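Local structure of GCN5-related N-acetyltransferase (Arthrobacter sp., 2R1I) at residues Ala34-Ala37 with Gln38-Asp42. The protein probably transfers an acetyl group from acetyl-CoA to an unidentified acceptor, as a member of the GNAT acetyltransferase family. Numbering follows the deposited sequence.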
loop_
_atom_site.group_PDB
_atom_site.type_symbol
_atom_site.label_atom_id
_atom_site.label_comp_id
_atom_site.label_asym_id
_atom_site.label_seq_id
_atom_site.Cartn_x
_atom_site.Cartn_y
_atom_site.Cartn_z
ATOM N N ALA A 34 -23.207 -5.107 -7.625
ATOM C CA ALA A 34 -24.209 -4.983 -6.588
ATOM C C ALA A 34 -24.012 -6.014 -5.476
ATOM O O ALA A 34 -24.188 -5.690 -4.274
ATOM C CB ALA A 34 -25.663 -5.025 -7.177
ATOM N N THR A 35 -23.666 -7.244 -5.855
ATOM C CA THR A 35 -23.415 -8.316 -4.907
ATOM C C THR A 35 -22.298 -7.927 -3.963
ATOM O O THR A 35 -22.427 -7.988 -2.716
ATOM C CB THR A 35 -23.076 -9.624 -5.666
ATOM O OG1 THR A 35 -24.265 -10.081 -6.311
ATOM C CG2 THR A 35 -22.558 -10.762 -4.743
ATOM N N VAL A 36 -21.219 -7.473 -4.554
ATOM C CA VAL A 36 -20.003 -7.089 -3.806
ATOM C C VAL A 36 -20.307 -5.893 -2.894
ATOM O O VAL A 36 -19.905 -5.872 -1.729
ATOM C CB VAL A 36 -18.802 -6.810 -4.716
ATOM C CG1 VAL A 36 -17.620 -6.296 -3.896
ATOM C CG2 VAL A 36 -18.375 -8.112 -5.442
ATOM N N ALA A 37 -21.021 -4.905 -3.435
ATOM C CA ALA A 37 -21.434 -3.722 -2.658
ATOM C C ALA A 37 -22.177 -4.120 -1.387
ATOM O O ALA A 37 -21.859 -3.651 -0.289
ATOM C CB ALA A 37 -22.292 -2.784 -3.500
ATOM N N GLN A 38 -23.131 -5.021 -1.532
ATOM C CA GLN A 38 -23.943 -5.487 -0.406
ATOM C C GLN A 38 -23.138 -6.300 0.594
ATOM O O GLN A 38 -23.280 -6.106 1.820
ATOM C CB GLN A 38 -25.107 -6.327 -0.909
ATOM C CG GLN A 38 -26.145 -6.654 0.138
ATOM C CD GLN A 38 -26.902 -5.412 0.640
ATOM O OE1 GLN A 38 -27.561 -4.700 -0.136
ATOM N NE2 GLN A 38 -26.801 -5.153 1.939
HETATM N N MSE A 39 -22.262 -7.170 0.109
HETATM C CA MSE A 39 -21.360 -7.880 1.002
HETATM C C MSE A 39 -20.433 -6.963 1.799
HETATM O O MSE A 39 -20.265 -7.169 3.024
HETATM C CB MSE A 39 -20.547 -8.913 0.245
HETATM C CG MSE A 39 -21.397 -9.964 -0.405
HETATM SE SE MSE A 39 -20.271 -11.127 -1.451
HETATM C CE MSE A 39 -19.246 -11.762 0.208
ATOM N N LEU A 40 -19.859 -5.959 1.144
ATOM C CA LEU A 40 -18.962 -5.014 1.827
ATOM C C LEU A 40 -19.718 -4.217 2.879
ATOM O O LEU A 40 -19.222 -3.983 3.994
ATOM C CB LEU A 40 -18.345 -4.046 0.843
ATOM C CG LEU A 40 -17.263 -4.575 -0.104
ATOM C CD1 LEU A 40 -16.846 -3.541 -1.102
ATOM C CD2 LEU A 40 -16.033 -5.112 0.709
ATOM N N HIS A 41 -20.924 -3.835 2.516
ATOM C CA HIS A 41 -21.811 -3.119 3.430
ATOM C C HIS A 41 -22.142 -3.961 4.657
ATOM O O HIS A 41 -22.000 -3.500 5.817
ATOM C CB HIS A 41 -23.101 -2.685 2.711
ATOM C CG HIS A 41 -23.967 -1.795 3.549
ATOM N ND1 HIS A 41 -23.873 -0.421 3.505
ATOM C CD2 HIS A 41 -24.900 -2.082 4.490
ATOM C CE1 HIS A 41 -24.728 0.102 4.366
ATOM N NE2 HIS A 41 -25.359 -0.881 4.979
ATOM N N ASP A 42 -22.590 -5.184 4.414
ATOM C CA ASP A 42 -23.074 -6.071 5.470
ATOM C C ASP A 42 -21.964 -6.486 6.418
ATOM O O ASP A 42 -22.175 -6.520 7.645
ATOM C CB ASP A 42 -23.790 -7.290 4.874
ATOM C CG ASP A 42 -25.135 -6.925 4.235
ATOM O OD1 ASP A 42 -25.633 -5.772 4.434
ATOM O OD2 ASP A 42 -25.697 -7.799 3.530
#
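Val36 and Leu40 sit one turn apart on helix 33-47, side by side and pointing the same way. The CG1 methyl of Val36 touches CD1 of Leu40 at 4.0 Å. Val36 CG1 is anti to the backbone N (chi1 175°), which sets this methyl beside the carbonyl carbon, on the side of the following turn. This is the tightly packed face. Val36 also rests on Val72 and Leu74 of strand 70-75 and on Leu61 of helix 54-64. Leu40 meets Leu82 of strand 81-88 and Trp92 of the second subunit. Thr35 and Met39, a selenomethionine, form a second side-by-side pair on the helix. Thr35 CG2 lies 4.0 Å from SE of Met39, and CG of Met39 is 3.2 Å from Thr35 O.

Four successive i to i+4 backbone bonds join residues 34-37 to 38-42. The bond from Met39 N to Thr35 O is 2.9 Å long. The bond from His41 N to Ala37 O is 3.0 Å.

The solvent side is polar. Gln38 bends at chi2 (66°), which brings NE2 beside the Asp42 carboxylate, one turn on. NE2 of Gln38 gives a 2.8 Å hydrogen bond to OD1 of Asp42, met from above the carboxylate plane. A weak second bond reaches OD2. At the border of this side, ND1 of His41 makes a hydrogen bond with Pro52 O, tying the helix to the segment before helix 54-64.

The chemistry is that of an amphipathic helix. Aliphatic groups pack on the sheet, helix 54-64 and the second subunit through dispersion contacts. The Gln38 amide and Asp42 carboxylate pair at the surface, where solvent can probably compete for them.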